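Local atomic coordinates of ribonucleoside-diphosphate reductase subunit beta (Streptococcus sanguinis, PDB entry 4N83), a protein that is the small subunit of a class Ib ribonucleotide reductase, here holding two manganese(II) ions, and probably helps supply deoxyribonucleotides for DNA synthesis. Residues D66-R78 and F90-Y104. Residues are numbered along the deposited sequence; the frame is centred on the assembly and turned at random.
Sequences DTLQSESGVDALR and FNNIQFMESVHAKSY. With MN (manganese (II) ion), chain J; MN (manganese (II) ion), chain I.
Glu97 sets CG anti to its own carbonyl carbon (chi1 -62°) and its chain bends at chi2 (-71°), carrying the carboxylate past Gln69 and Ser70 to that of Asp66. The segments 66-78 and 90-104 run antiparallel, their axes 7.9 Å apart at the closest, and belong to two of the helices of the ferritin-like bundle that houses the dinuclear metal site. A carboxylate suits this place because it can bridge: Glu97 OE1 binds one manganese at 2.2 Å while OE2 binds the other. Asp66, shorter and lodged among Glu97, His100, Ala101 and Tyr104, gives OD1 to the first manganese at 2.1 Å. Its second oxygen is used differently, for Tyr104 OH donates to Asp66 OD2 over 2.7 Å, nearly in line with the C-O bond; this ties the predicted active-site tyrosine to a metal ligand. His100 also belongs to the first manganese site, its ring edge turned to the ion and its imidazole positioned by a hydrogen bond from NE2 to Asp190. Glu157 and Glu191, with His194 at the second manganese, complete the site.

Beyond the metals the helices pack closely where Ser70, a small residue, faces the backbone at Glu97. Val74 then fits as a knob among Phe90, Ile93, Gln94 and Glu97, its CG1 3.7 Å from Phe90 CD1, while Leu77 lays CB over one face of the Phe90 ring. Gln94 is long enough to cross the interface: with CG anti to the backbone N (chi1 -168°) and the chain extended, its amide can both give and accept. NE2 donates to Ser70 O, a carbonyl at the wider pi-type turn. Arg78, whose NE forms a salt bridge to Asp75 of the second subunit, sends NH2 to Gln94 OE1 at 2.7 Å, approaching from above the carbonyl plane.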
ATOM      1  N   ASP A  66     -11.054   9.677  -3.293  1.00101.99           N
ATOM      2  CA  ASP A  66     -10.046   8.906  -2.550  1.00 99.69           C
ATOM      3  C   ASP A  66     -10.225   7.403  -2.788  1.00 98.92           C
ATOM      4  O   ASP A  66      -9.269   6.635  -2.660  1.00 96.98           O
ATOM      5  CB  ASP A  66     -10.086   9.223  -1.046  1.00 98.82           C
ATOM      6  CG  ASP A  66      -9.139  10.352  -0.656  1.00 97.52           C
ATOM      7  OD1 ASP A  66      -7.932  10.261  -0.966  1.00 96.57           O
ATOM      8  OD2 ASP A  66      -9.598  11.325  -0.023  1.00 97.66           O
ATOM      9  N   THR A  67     -11.449   6.991  -3.122  1.00 99.06           N
ATOM     10  CA  THR A  67     -11.723   5.619  -3.556  1.00 98.70           C
ATOM     11  C   THR A  67     -11.177   5.404  -4.966  1.00 98.60           C
ATOM     12  O   THR A  67     -10.598   4.359  -5.265  1.00 97.64           O
ATOM     13  CB  THR A  67     -13.235   5.312  -3.562  1.00 99.83           C
ATOM     14  OG1 THR A  67     -13.808   5.687  -2.304  1.00 98.94           O
ATOM     15  CG2 THR A  67     -13.488   3.826  -3.808  1.00100.79           C
ATOM     16  N   LEU A  68     -11.384   6.399  -5.827  1.00 98.85           N
ATOM     17  CA  LEU A  68     -10.865   6.382  -7.195  1.00 99.36           C
ATOM     18  C   LEU A  68      -9.347   6.207  -7.225  1.00 98.15           C
ATOM     19  O   LEU A  68      -8.820   5.464  -8.055  1.00 98.20           O
ATOM     20  CB  LEU A  68     -11.248   7.681  -7.915  1.00 99.84           C
ATOM     21  CG  LEU A  68     -10.705   7.903  -9.329  1.00100.50           C
ATOM     22  CD1 LEU A  68     -11.251   6.857 -10.287  1.00102.59           C
ATOM     23  CD2 LEU A  68     -11.047   9.304  -9.808  1.00100.96           C
ATOM     24  N   GLN A  69      -8.658   6.898  -6.320  1.00 97.30           N
ATOM     25  CA  GLN A  69      -7.196   6.869  -6.267  1.00 96.49           C
ATOM     26  C   GLN A  69      -6.648   5.546  -5.727  1.00 96.19           C
ATOM     27  O   GLN A  69      -5.701   4.992  -6.288  1.00 97.49           O
ATOM     28  CB  GLN A  69      -6.664   8.036  -5.425  1.00 95.21           C
ATOM     29  CG  GLN A  69      -6.796   9.400  -6.086  1.00 95.81           C
ATOM     30  CD  GLN A  69      -5.790   9.617  -7.202  1.00 96.39           C
ATOM     31  OE1 GLN A  69      -4.768  10.275  -7.013  1.00 95.21           O
ATOM     32  NE2 GLN A  69      -6.076   9.061  -8.373  1.00 97.76           N
ATOM     33  N   SER A  70      -7.243   5.045  -4.647  1.00 95.00           N
ATOM     34  CA  SER A  70      -6.755   3.828  -3.992  1.00 93.89           C
ATOM     35  C   SER A  70      -6.876   2.577  -4.867  1.00 94.33           C
ATOM     36  O   SER A  70      -5.982   1.731  -4.875  1.00 93.02           O
ATOM     37  CB  SER A  70      -7.486   3.598  -2.663  1.00 93.53           C
ATOM     38  OG  SER A  70      -8.867   3.341  -2.856  1.00 94.10           O
ATOM     39  N   GLU A  71      -7.977   2.471  -5.604  1.00 95.49           N
ATOM     40  CA  GLU A  71      -8.279   1.262  -6.371  1.00 96.24           C
ATOM     41  C   GLU A  71      -7.590   1.245  -7.740  1.00 95.88           C
ATOM     42  O   GLU A  71      -6.863   0.297  -8.054  1.00 95.90           O
ATOM     43  CB  GLU A  71      -9.798   1.101  -6.519  1.00 97.90           C
ATOM     44  CG  GLU A  71     -10.524   0.949  -5.184  1.00 97.41           C
ATOM     45  CD  GLU A  71     -12.036   0.861  -5.318  1.00 98.42           C
ATOM     46  OE1 GLU A  71     -12.552   0.947  -6.453  1.00 99.59           O
ATOM     47  OE2 GLU A  71     -12.714   0.707  -4.279  1.00 97.99           O
ATOM     48  N   SER A  72      -7.810   2.290  -8.539  1.00 94.82           N
ATOM     49  CA  SER A  72      -7.301   2.348  -9.920  1.00 94.60           C
ATOM     50  C   SER A  72      -6.271   3.450 -10.185  1.00 92.91           C
ATOM     51  O   SER A  72      -5.451   3.320 -11.095  1.00 91.98           O
ATOM     52  CB  SER A  72      -8.467   2.514 -10.903  1.00 96.16           C
ATOM     53  OG  SER A  72      -9.017   3.819 -10.838  1.00 94.98           O
ATOM     54  N   GLY A  73      -6.318   4.529  -9.406  1.00 92.21           N
ATOM     55  CA  GLY A  73      -5.474   5.703  -9.648  1.00 91.73           C
ATOM     56  C   GLY A  73      -3.982   5.445  -9.526  1.00 90.92           C
ATOM     57  O   GLY A  73      -3.223   5.713 -10.461  1.00 91.51           O
ATOM     58  N   VAL A  74      -3.562   4.926  -8.376  1.00 89.39           N
ATOM     59  CA  VAL A  74      -2.149   4.625  -8.134  1.00 88.04           C
ATOM     60  C   VAL A  74      -1.735   3.356  -8.884  1.00 88.78           C
ATOM     61  O   VAL A  74      -0.566   3.191  -9.238  1.00 88.89           O
ATOM     62  CB  VAL A  74      -1.841   4.469  -6.627  1.00 87.00           C
ATOM     63  CG1 VAL A  74      -0.350   4.231  -6.406  1.00 86.20           C
ATOM     64  CG2 VAL A  74      -2.298   5.701  -5.852  1.00 86.21           C
ATOM     65  N   ASP A  75      -2.701   2.466  -9.118  1.00 89.57           N
ATOM     66  CA  ASP A  75      -2.491   1.264  -9.932  1.00 90.08           C
ATOM     67  C   ASP A  75      -1.987   1.631 -11.331  1.00 90.89           C
ATOM     68  O   ASP A  75      -1.063   1.001 -11.849  1.00 90.97           O
ATOM     69  CB  ASP A  75      -3.794   0.458 -10.037  1.00 90.84           C
ATOM     70  CG  ASP A  75      -3.609  -0.883 -10.730  1.00 91.55           C
ATOM     71  OD1 ASP A  75      -2.694  -1.641 -10.343  1.00 90.90           O
ATOM     72  OD2 ASP A  75      -4.388  -1.184 -11.657  1.00 92.39           O
ATOM     73  N   ALA A  76      -2.600   2.652 -11.927  1.00 91.26           N
ATOM     74  CA  ALA A  76      -2.186   3.159 -13.234  1.00 92.05           C
ATOM     75  C   ALA A  76      -0.790   3.782 -13.183  1.00 91.07           C
ATOM     76  O   ALA A  76       0.039   3.535 -14.059  1.00 91.22           O
ATOM     77  CB  ALA A  76      -3.194   4.175 -13.746  1.00 92.86           C
ATOM     78  N   LEU A  77      -0.541   4.584 -12.149  1.00 90.14           N
ATOM     79  CA  LEU A  77       0.747   5.259 -11.971  1.00 89.48           C
ATOM     80  C   LEU A  77       1.908   4.289 -11.732  1.00 89.32           C
ATOM     81  O   LEU A  77       3.049   4.588 -12.085  1.00 88.32           O
ATOM     82  CB  LEU A  77       0.666   6.257 -10.811  1.00 88.55           C
ATOM     83  CG  LEU A  77      -0.263   7.458 -11.020  1.00 89.71           C
ATOM     84  CD1 LEU A  77      -0.588   8.135  -9.695  1.00 88.93           C
ATOM     85  CD2 LEU A  77       0.350   8.455 -11.993  1.00 90.26           C
ATOM     86  N   ARG A  78       1.614   3.136 -11.133  1.00 90.39           N
ATOM     87  CA  ARG A  78       2.640   2.136 -10.812  1.00 91.25           C
ATOM     88  C   ARG A  78       3.293   1.516 -12.049  1.00 92.34           C
ATOM     89  O   ARG A  78       4.506   1.296 -12.064  1.00 92.41           O
ATOM     90  CB  ARG A  78       2.052   1.026  -9.925  1.00 92.43           C
ATOM     91  CG  ARG A  78       2.885  -0.251  -9.858  1.00 93.81           C
ATOM     92  CD  ARG A  78       2.539  -1.125  -8.660  1.00 94.01           C
ATOM     93  NE  ARG A  78       1.103  -1.151  -8.383  1.00 95.19           N
ATOM     94  CZ  ARG A  78       0.482  -0.426  -7.451  1.00 94.99           C
ATOM     95  NH1 ARG A  78       1.147   0.412  -6.658  1.00 93.42           N
ATOM     96  NH2 ARG A  78      -0.831  -0.544  -7.311  1.00 96.28           N
ATOM     97  N   PHE A  90       4.952   3.994  -4.294  1.00 68.29           N
ATOM     98  CA  PHE A  90       3.564   3.964  -4.775  1.00 69.04           C
ATOM     99  C   PHE A  90       2.688   2.954  -4.036  1.00 69.92           C
ATOM    100  O   PHE A  90       1.476   3.149  -3.933  1.00 70.15           O
ATOM    101  CB  PHE A  90       3.504   3.719  -6.289  1.00 69.64           C
ATOM    102  CG  PHE A  90       3.707   4.964  -7.107  1.00 69.20           C
ATOM    103  CD1 PHE A  90       2.823   6.027  -6.994  1.00 69.08           C
ATOM    104  CD2 PHE A  90       4.774   5.076  -7.987  1.00 69.07           C
ATOM    105  CE1 PHE A  90       3.002   7.180  -7.737  1.00 69.39           C
ATOM    106  CE2 PHE A  90       4.957   6.228  -8.734  1.00 69.01           C
ATOM    107  CZ  PHE A  90       4.070   7.281  -8.609  1.00 69.36           C
ATOM    108  N   ASN A  91       3.292   1.884  -3.524  1.00 70.92           N
ATOM    109  CA  ASN A  91       2.566   0.943  -2.669  1.00 72.02           C
ATOM    110  C   ASN A  91       2.158   1.625  -1.371  1.00 71.53           C
ATOM    111  O   ASN A  91       1.022   1.478  -0.914  1.00 71.86           O
ATOM    112  CB  ASN A  91       3.411  -0.298  -2.366  1.00 72.33           C
ATOM    113  CG  ASN A  91       3.716  -1.115  -3.607  1.00 73.80           C
ATOM    114  OD1 ASN A  91       2.907  -1.185  -4.535  1.00 74.78           O
ATOM    115  ND2 ASN A  91       4.888  -1.745  -3.626  1.00 73.86           N
ATOM    116  N   ASN A  92       3.095   2.377  -0.794  1.00 70.73           N
ATOM    117  CA  ASN A  92       2.817   3.221   0.366  1.00 70.21           C
ATOM    118  C   ASN A  92       1.781   4.303   0.050  1.00 70.33           C
ATOM    119  O   ASN A  92       0.881   4.553   0.853  1.00 70.31           O
ATOM    120  CB  ASN A  92       4.106   3.877   0.875  1.00 69.22           C
ATOM    121  CG  ASN A  92       3.841   4.965   1.895  1.00 68.43           C
ATOM    122  OD1 ASN A  92       3.909   6.149   1.576  1.00 68.13           O
ATOM    123  ND2 ASN A  92       3.509   4.570   3.118  1.00 68.25           N
ATOM    124  N   ILE A  93       1.916   4.940  -1.111  1.00 70.76           N
ATOM    125  CA  ILE A  93       0.964   5.963  -1.544  1.00 70.81           C
ATOM    126  C   ILE A  93      -0.437   5.370  -1.652  1.00 71.92           C
ATOM    127  O   ILE A  93      -1.391   5.932  -1.118  1.00 71.12           O
ATOM    128  CB  ILE A  93       1.360   6.593  -2.901  1.00 70.94           C
ATOM    129  CG1 ILE A  93       2.637   7.427  -2.750  1.00 69.78           C
ATOM    130  CG2 ILE A  93       0.230   7.470  -3.436  1.00 71.54           C
ATOM    131  CD1 ILE A  93       3.337   7.751  -4.052  1.00 70.00           C
ATOM    132  N   GLN A  94      -0.547   4.231  -2.332  1.00 73.98           N
ATOM    133  CA  GLN A  94      -1.843   3.592  -2.570  1.00 76.22           C
ATOM    134  C   GLN A  94      -2.543   3.168  -1.281  1.00 76.16           C
ATOM    135  O   GLN A  94      -3.768   3.282  -1.173  1.00 76.46           O
ATOM    136  CB  GLN A  94      -1.688   2.377  -3.483  1.00 78.20           C
ATOM    137  CG  GLN A  94      -3.017   1.847  -3.995  1.00 80.48           C
ATOM    138  CD  GLN A  94      -2.855   0.725  -4.995  1.00 82.48           C
ATOM    139  OE1 GLN A  94      -1.926  -0.079  -4.896  1.00 82.52           O
ATOM    140  NE2 GLN A  94      -3.760   0.661  -5.969  1.00 84.57           N
ATOM    141  N   PHE A  95      -1.771   2.667  -0.319  1.00 75.29           N
ATOM    142  CA  PHE A  95      -2.313   2.302   0.991  1.00 75.22           C
ATOM    143  C   PHE A  95      -2.871   3.524   1.722  1.00 74.60           C
ATOM    144  O   PHE A  95      -3.975   3.473   2.265  1.00 75.98           O
ATOM    145  CB  PHE A  95      -1.253   1.605   1.851  1.00 75.07           C
ATOM    146  CG  PHE A  95      -1.562   1.619   3.323  1.00 75.29           C
ATOM    147  CD1 PHE A  95      -2.732   1.049   3.810  1.00 75.91           C
ATOM    148  CD2 PHE A  95      -0.682   2.204   4.223  1.00 75.16           C
ATOM    149  CE1 PHE A  95      -3.020   1.070   5.164  1.00 76.15           C
ATOM    150  CE2 PHE A  95      -0.962   2.223   5.578  1.00 75.28           C
ATOM    151  CZ  PHE A  95      -2.132   1.655   6.051  1.00 75.59           C
ATOM    152  N   MET A  96      -2.112   4.616   1.732  1.00 73.14           N
ATOM    153  CA  MET A  96      -2.557   5.850   2.388  1.00 72.23           C
ATOM    154  C   MET A  96      -3.790   6.454   1.713  1.00 71.96           C
ATOM    155  O   MET A  96      -4.595   7.104   2.377  1.00 71.88           O
ATOM    156  CB  MET A  96      -1.422   6.883   2.450  1.00 71.40           C
ATOM    157  CG  MET A  96      -0.272   6.515   3.381  1.00 70.45           C
ATOM    158  SD  MET A  96      -0.773   5.987   5.035  1.00 70.26           S
ATOM    159  CE  MET A  96      -1.814   7.354   5.541  1.00 69.97           C
ATOM    160  N   GLU A  97      -3.942   6.235   0.407  1.00 72.18           N
ATOM    161  CA  GLU A  97      -5.143   6.680  -0.306  1.00 72.86           C
ATOM    162  C   GLU A  97      -6.386   5.925   0.182  1.00 73.65           C
ATOM    163  O   GLU A  97      -7.483   6.484   0.202  1.00 74.04           O
ATOM    164  CB  GLU A  97      -4.987   6.513  -1.825  1.00 73.23           C
ATOM    165  CG  GLU A  97      -3.863   7.328  -2.462  1.00 72.75           C
ATOM    166  CD  GLU A  97      -4.125   8.825  -2.504  1.00 72.79           C
ATOM    167  OE1 GLU A  97      -5.123   9.291  -1.915  1.00 73.40           O
ATOM    168  OE2 GLU A  97      -3.318   9.546  -3.129  1.00 72.27           O
ATOM    169  N   SER A  98      -6.209   4.664   0.572  1.00 74.35           N
ATOM    170  CA  SER A  98      -7.292   3.877   1.180  1.00 75.63           C
ATOM    171  C   SER A  98      -7.616   4.359   2.596  1.00 75.45           C
ATOM    172  O   SER A  98      -8.777   4.334   3.010  1.00 76.64           O
ATOM    173  CB  SER A  98      -6.957   2.378   1.201  1.00 75.77           C
ATOM    174  OG  SER A  98      -7.331   1.748  -0.013  1.00 76.63           O
ATOM    175  N   VAL A  99      -6.591   4.785   3.333  1.00 74.80           N
ATOM    176  CA  VAL A  99      -6.782   5.343   4.674  1.00 74.55           C
ATOM    177  C   VAL A  99      -7.575   6.646   4.584  1.00 75.12           C
ATOM    178  O   VAL A  99      -8.441   6.907   5.420  1.00 75.13           O
ATOM    179  CB  VAL A  99      -5.439   5.598   5.397  1.00 73.62           C
ATOM    180  CG1 VAL A  99      -5.659   6.323   6.721  1.00 73.42           C
ATOM    181  CG2 VAL A  99      -4.704   4.287   5.637  1.00 73.89           C
ATOM    182  N   HIS A 100      -7.278   7.451   3.565  1.00 75.77           N
ATOM    183  CA  HIS A 100      -8.020   8.687   3.314  1.00 77.11           C
ATOM    184  C   HIS A 100      -9.486   8.383   3.004  1.00 79.07           C
ATOM    185  O   HIS A 100     -10.386   9.070   3.489  1.00 79.30           O
ATOM    186  CB  HIS A 100      -7.405   9.483   2.154  1.00 77.10           C
ATOM    187  CG  HIS A 100      -5.980   9.888   2.378  1.00 76.35           C
ATOM    188  ND1 HIS A 100      -5.173  10.357   1.364  1.00 76.13           N
ATOM    189  CD2 HIS A 100      -5.211   9.873   3.492  1.00 75.59           C
ATOM    190  CE1 HIS A 100      -3.973  10.627   1.847  1.00 75.35           C
ATOM    191  NE2 HIS A 100      -3.969  10.342   3.137  1.00 74.89           N
ATOM    192  N   ALA A 101      -9.717   7.348   2.201  1.00 80.52           N
ATOM    193  CA  ALA A 101     -11.072   6.929   1.847  1.00 82.62           C
ATOM    194  C   ALA A 101     -11.850   6.437   3.070  1.00 83.65           C
ATOM    195  O   ALA A 101     -13.036   6.744   3.221  1.00 84.87           O
ATOM    196  CB  ALA A 101     -11.025   5.848   0.778  1.00 83.21           C
ATOM    197  N   LYS A 102     -11.179   5.679   3.936  1.00 83.40           N
ATOM    198  CA  LYS A 102     -11.805   5.156   5.153  1.00 84.14           C
ATOM    199  C   LYS A 102     -12.094   6.256   6.175  1.00 85.00           C
ATOM    200  O   LYS A 102     -13.165   6.270   6.782  1.00 85.93           O
ATOM    201  CB  LYS A 102     -10.934   4.067   5.795  1.00 83.08           C
ATOM    202  CG  LYS A 102     -11.467   3.562   7.131  1.00 82.94           C
ATOM    203  CD  LYS A 102     -10.676   2.377   7.655  1.00 82.78           C
ATOM    204  CE  LYS A 102     -10.987   2.113   9.121  1.00 82.87           C
ATOM    205  NZ  LYS A 102     -12.430   1.831   9.359  1.00 83.65           N
ATOM    206  N   SER A 103     -11.141   7.169   6.358  1.00 85.16           N
ATOM    207  CA  SER A 103     -11.246   8.222   7.378  1.00 85.37           C
ATOM    208  C   SER A 103     -12.579   8.981   7.348  1.00 87.35           C
ATOM    209  O   SER A 103     -13.086   9.387   8.395  1.00 87.95           O
ATOM    210  CB  SER A 103     -10.081   9.208   7.250  1.00 84.08           C
ATOM    211  OG  SER A 103     -10.001   9.745   5.943  1.00 84.02           O
ATOM    212  N   TYR A 104     -13.140   9.165   6.154  1.00 89.02           N
ATOM    213  CA  TYR A 104     -14.439   9.824   6.002  1.00 90.40           C
ATOM    214  C   TYR A 104     -15.562   9.034   6.676  1.00 91.92           C
ATOM    215  O   TYR A 104     -16.459   9.622   7.281  1.00 92.46           O
ATOM    216  CB  TYR A 104     -14.785  10.021   4.524  1.00 91.26           C
ATOM    217  CG  TYR A 104     -13.772  10.827   3.744  1.00 90.99           C
ATOM    218  CD1 TYR A 104     -13.483  12.143   4.091  1.00 91.23           C
ATOM    219  CD2 TYR A 104     -13.113  10.278   2.649  1.00 91.18           C
ATOM    220  CE1 TYR A 104     -12.559  12.886   3.374  1.00 91.12           C
ATOM    221  CE2 TYR A 104     -12.190  11.012   1.925  1.00 90.86           C
ATOM    222  CZ  TYR A 104     -11.914  12.316   2.290  1.00 90.87           C
ATOM    223  OH  TYR A 104     -10.995  13.050   1.573  1.00 90.40           O
TER
HETATM  224 MN    MN J 402      -6.059  11.204  -1.299  1.00 91.37          MN
HETATM  225 MN    MN I 401      -2.152  11.147  -3.970  1.00 72.78          MN